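Local coordinates for protein VIN1 (Oscarella pearsei, PDB 6BFI) that binds actin filaments and may take part in cell-cell adhesion, as a sponge member of the vinculin/alpha-catenin family, at residues A[676-679]-A[680-684]; A[806-809]-A[810-814]. All coordinates share one frame; numbering follows the deposited sequence.

Contact 1: residues A[676-679]-A[680-684]; sequences SVFR and EADQW
F678 and D682, one helical turn apart, stand side by side and point the same way, with the phenyl ring and the carboxylate turned only 25° against each other. Their closest side-chain approach is F678 CE2 to D682 CG at 4.2 Å, and the carboxylate carbon meets the ring obliquely. Both groups are carried there by the same first torsion: CG lies anti to the backbone N in F678 (chi1 180°) and likewise in D682. The carboxylate has salt-bridge partners beyond the helix, K696 and R659, which probably fix its rotation and favour its charged form.

The backbone bonding beneath weakens toward the C-terminal end. E680 N donates to S676 O at 2.9 Å, and A681 N reaches V677 O at 2.9 Å with an N-H...O angle of 162°. D682 N, by contrast, divides itself between two weak bonds, one to F678 O and a longer one to R679 O at 3.4 Å. Q683 turns back on the chain: its NE2 donates to E680 O at 3.3 Å, in the carbonyl plane and on a lone pair, and the acceptor lies in the amide plane.

Three helices border this C-terminal part of helix 669-682. F678 packs on L658 and R659 of helix 649-659 and on A699 of helix 690-710, V677 and A681 rest on V695 of the latter, and E680 turns to helix 786-817, an arrangement in keeping with the helical-bundle architecture of the vinculin family.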
loop_
_atom_site.group_PDB
_atom_site.type_symbol
_atom_site.label_atom_id
_atom_site.label_comp_id
_atom_site.label_asym_id
_atom_site.label_seq_id
_atom_site.Cartn_x
_atom_site.Cartn_y
_atom_site.Cartn_z
ATOM N N SER A 676 -22.715 5.574 1.361
ATOM C CA SER A 676 -21.590 5.842 0.473
ATOM C C SER A 676 -21.355 4.674 -0.474
ATOM O O SER A 676 -21.055 4.877 -1.656
ATOM C CB SER A 676 -20.328 6.136 1.285
ATOM O OG SER A 676 -19.880 4.979 1.968
ATOM N N VAL A 677 -21.492 3.442 0.022
ATOM C CA VAL A 677 -21.329 2.285 -0.856
ATOM C C VAL A 677 -22.453 2.231 -1.885
ATOM O O VAL A 677 -22.210 2.101 -3.094
ATOM C CB VAL A 677 -21.258 0.989 -0.030
ATOM C CG1 VAL A 677 -21.447 -0.213 -0.925
ATOM C CG2 VAL A 677 -19.932 0.907 0.689
ATOM N N PHE A 678 -23.703 2.326 -1.419
ATOM C CA PHE A 678 -24.848 2.295 -2.322
ATOM C C PHE A 678 -24.747 3.385 -3.379
ATOM O O PHE A 678 -25.102 3.169 -4.542
ATOM C CB PHE A 678 -26.146 2.439 -1.526
ATOM C CG PHE A 678 -27.387 2.430 -2.374
ATOM C CD1 PHE A 678 -27.994 1.235 -2.721
ATOM C CD2 PHE A 678 -27.948 3.615 -2.821
ATOM C CE1 PHE A 678 -29.136 1.222 -3.503
ATOM C CE2 PHE A 678 -29.087 3.607 -3.602
ATOM C CZ PHE A 678 -29.682 2.409 -3.942
ATOM N N ARG A 679 -24.258 4.564 -2.994
ATOM C CA ARG A 679 -24.124 5.652 -3.952
ATOM C C ARG A 679 -22.972 5.410 -4.916
ATOM O O ARG A 679 -23.051 5.805 -6.083
ATOM C CB ARG A 679 -23.935 6.973 -3.213
ATOM C CG ARG A 679 -24.242 8.195 -4.046
ATOM C CD ARG A 679 -24.567 9.384 -3.160
ATOM N NE ARG A 679 -25.708 9.127 -2.281
ATOM C CZ ARG A 679 -25.608 8.862 -0.981
ATOM N NH1 ARG A 679 -24.416 8.821 -0.402
ATOM N NH2 ARG A 679 -26.700 8.638 -0.260
ATOM N N GLU A 680 -21.898 4.765 -4.452
ATOM C CA GLU A 680 -20.810 4.416 -5.359
ATOM C C GLU A 680 -21.279 3.429 -6.420
ATOM O O GLU A 680 -20.951 3.573 -7.604
ATOM C CB GLU A 680 -19.629 3.840 -4.574
ATOM C CG GLU A 680 -18.442 3.432 -5.437
ATOM C CD GLU A 680 -17.740 4.619 -6.067
ATOM O OE1 GLU A 680 -17.816 5.729 -5.498
ATOM O OE2 GLU A 680 -17.115 4.442 -7.134
ATOM N N ALA A 681 -22.056 2.424 -6.019
ATOM C CA ALA A 681 -22.532 1.427 -6.970
ATOM C C ALA A 681 -23.749 1.885 -7.766
ATOM O O ALA A 681 -24.058 1.273 -8.795
ATOM C CB ALA A 681 -22.860 0.122 -6.241
ATOM N N ASP A 682 -24.433 2.947 -7.334
ATOM C CA ASP A 682 -25.693 3.333 -7.961
ATOM C C ASP A 682 -25.488 4.014 -9.307
ATOM O O ASP A 682 -26.384 3.970 -10.158
ATOM C CB ASP A 682 -26.489 4.250 -7.028
ATOM C CG ASP A 682 -27.916 4.469 -7.500
ATOM O OD1 ASP A 682 -28.510 3.525 -8.066
ATOM O OD2 ASP A 682 -28.446 5.583 -7.305
ATOM N N GLN A 683 -24.329 4.642 -9.522
ATOM C CA GLN A 683 -24.066 5.312 -10.789
ATOM C C GLN A 683 -23.867 4.338 -11.944
ATOM O O GLN A 683 -23.796 4.779 -13.098
ATOM C CB GLN A 683 -22.847 6.227 -10.655
ATOM C CG GLN A 683 -21.629 5.568 -10.034
ATOM C CD GLN A 683 -20.475 6.536 -9.847
ATOM O OE1 GLN A 683 -20.307 7.476 -10.623
ATOM N NE2 GLN A 683 -19.677 6.312 -8.808
ATOM N N TRP A 684 -23.786 3.038 -11.667
ATOM C CA TRP A 684 -23.672 2.012 -12.693
ATOM C C TRP A 684 -24.991 1.262 -12.829
ATOM O O TRP A 684 -25.660 0.977 -11.830
ATOM C CB TRP A 684 -22.556 1.020 -12.359
ATOM C CG TRP A 684 -21.248 1.662 -12.050
ATOM C CD1 TRP A 684 -20.776 2.004 -10.818
ATOM C CD2 TRP A 684 -20.234 2.037 -12.988
ATOM N NE1 TRP A 684 -19.532 2.571 -10.929
ATOM C CE2 TRP A 684 -19.175 2.604 -12.253
ATOM C CE3 TRP A 684 -20.118 1.949 -14.378
ATOM C CZ2 TRP A 684 -18.016 3.081 -12.860
ATOM C CZ3 TRP A 684 -18.966 2.424 -14.981
ATOM C CH2 TRP A 684 -17.931 2.983 -14.221
#

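Contact 2: residues A[806-809]-A[810-814]; sequences TVKD and VIRAS
K808 and R812 share one side of the helix; R812 NH2 forms a salt bridge with E680 OE1, which K808 approaches through its methylene CE. The two basic chains run side by side in the same direction, with K808 NZ 3.8 Å from R812 NH2; both lie beside the E680 carboxylate, which probably helps to hold R812 in place. It is the methylene next to the amine that makes the closest approach: K808 CE sits over one face of the guanidinium, 3.3 Å from R812 NH2. From CG outward the lysine is fully extended, all its torsions near 180°, and this length lets CE draw level with the guanidinium one turn on.

Below them the main chain keeps a regular i to i+4 ladder. R812 N bonds to K808 O at 3.1 Å with an N-H...O angle of 162°, and A813 N bonds to D809 O at 2.9 Å; V810 and I811 bond likewise to T806 and V807.

The apolar branches pack back on this ladder. V810 CG2, set beside its own backbone N, comes within 3.1 Å of T806 O, while I811 CG1 lies 3.2 Å from V807 O, leaving CD1 4.0 Å from K808 CA.

Three helices border this part of helix 786-817, and I811 touches two of them. V807 and I811 meet V695 of helix 690-710, V810 and D809 touch L759 of helix 750-760, and K808 and I811 lie against E680 of helix 669-682, placing this segment inside a helical bundle.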
loop_
_atom_site.group_PDB
_atom_site.type_symbol
_atom_site.label_atom_id
_atom_site.label_comp_id
_atom_site.label_asym_id
_atom_site.label_seq_id
_atom_site.Cartn_x
_atom_site.Cartn_y
_atom_site.Cartn_z
ATOM N N THR A 806 -13.876 -0.922 2.328
ATOM C CA THR A 806 -13.242 -1.972 1.539
ATOM C C THR A 806 -14.083 -2.339 0.321
ATOM O O THR A 806 -13.551 -2.478 -0.786
ATOM C CB THR A 806 -12.993 -3.198 2.416
ATOM O OG1 THR A 806 -12.143 -2.833 3.509
ATOM C CG2 THR A 806 -12.328 -4.303 1.613
ATOM N N VAL A 807 -15.400 -2.488 0.498
ATOM C CA VAL A 807 -16.264 -2.867 -0.619
ATOM C C VAL A 807 -16.264 -1.785 -1.693
ATOM O O VAL A 807 -16.224 -2.082 -2.894
ATOM C CB VAL A 807 -17.690 -3.166 -0.117
ATOM C CG1 VAL A 807 -18.640 -3.368 -1.292
ATOM C CG2 VAL A 807 -17.690 -4.392 0.784
ATOM N N LYS A 808 -16.310 -0.517 -1.281
ATOM C CA LYS A 808 -16.282 0.583 -2.242
ATOM C C LYS A 808 -14.985 0.576 -3.052
ATOM O O LYS A 808 -15.002 0.608 -4.297
ATOM C CB LYS A 808 -16.465 1.901 -1.488
ATOM C CG LYS A 808 -16.139 3.157 -2.260
ATOM C CD LYS A 808 -16.416 4.371 -1.388
ATOM C CE LYS A 808 -15.963 5.656 -2.050
ATOM N NZ LYS A 808 -16.297 6.845 -1.219
ATOM N N ASP A 809 -13.845 0.510 -2.358
ATOM C CA ASP A 809 -12.571 0.418 -3.061
ATOM C C ASP A 809 -12.499 -0.829 -3.936
ATOM O O ASP A 809 -11.773 -0.842 -4.935
ATOM C CB ASP A 809 -11.415 0.444 -2.062
ATOM C CG ASP A 809 -11.264 1.793 -1.383
ATOM O OD1 ASP A 809 -11.482 2.824 -2.052
ATOM O OD2 ASP A 809 -10.932 1.821 -0.179
ATOM N N VAL A 810 -13.250 -1.877 -3.587
ATOM C CA VAL A 810 -13.309 -3.063 -4.435
ATOM C C VAL A 810 -14.125 -2.783 -5.693
ATOM O O VAL A 810 -13.828 -3.326 -6.765
ATOM C CB VAL A 810 -13.865 -4.262 -3.642
ATOM C CG1 VAL A 810 -14.342 -5.366 -4.576
ATOM C CG2 VAL A 810 -12.802 -4.810 -2.704
ATOM N N ILE A 811 -15.158 -1.941 -5.594
ATOM C CA ILE A 811 -15.869 -1.506 -6.795
ATOM C C ILE A 811 -14.900 -0.825 -7.750
ATOM O O ILE A 811 -14.752 -1.223 -8.914
ATOM C CB ILE A 811 -17.032 -0.565 -6.438
ATOM C CG1 ILE A 811 -18.000 -1.217 -5.458
ATOM C CG2 ILE A 811 -17.772 -0.132 -7.698
ATOM C CD1 ILE A 811 -19.046 -0.250 -4.967
ATOM N N ARG A 812 -14.212 0.213 -7.261
ATOM C CA ARG A 812 -13.323 0.961 -8.147
ATOM C C ARG A 812 -12.193 0.085 -8.682
ATOM O O ARG A 812 -11.869 0.134 -9.877
ATOM C CB ARG A 812 -12.767 2.185 -7.422
ATOM C CG ARG A 812 -13.840 3.177 -7.006
ATOM C CD ARG A 812 -13.241 4.403 -6.341
ATOM N NE ARG A 812 -14.276 5.305 -5.848
ATOM C CZ ARG A 812 -14.033 6.453 -5.226
ATOM N NH1 ARG A 812 -12.783 6.845 -5.019
ATOM N NH2 ARG A 812 -15.039 7.211 -4.814
ATOM N N ALA A 813 -11.588 -0.735 -7.817
ATOM C CA ALA A 813 -10.490 -1.590 -8.254
ATOM C C ALA A 813 -10.956 -2.650 -9.243
ATOM O O ALA A 813 -10.179 -3.075 -10.105
ATOM C CB ALA A 813 -9.819 -2.248 -7.048
ATOM N N SER A 814 -12.211 -3.091 -9.133
ATOM C CA SER A 814 -12.743 -4.051 -10.094
ATOM C C SER A 814 -12.983 -3.393 -11.445
ATOM O O SER A 814 -12.672 -3.975 -12.494
ATOM C CB SER A 814 -14.033 -4.669 -9.558
ATOM O OG SER A 814 -13.822 -5.292 -8.304
#

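In the fold
Following the chain from the N terminus, contact 1 comes first, near the end of helix 669-682, and contact 2 follows in helix 786-817. Each joins residues about one turn apart on a single helix, so neither closes a long loop, and the two are in series without nesting or crossing. Their centres nevertheless lie about 11 Å apart, because the chain between them returns to set the two helices against each other. The junction is both ionic and apolar: E680 OE1 is 3.2 Å from R812 NH2, and A681 CB is 4.0 Å from I811 CD1. Helix 690-710 borders both contacts, with V695 touched by residues from each.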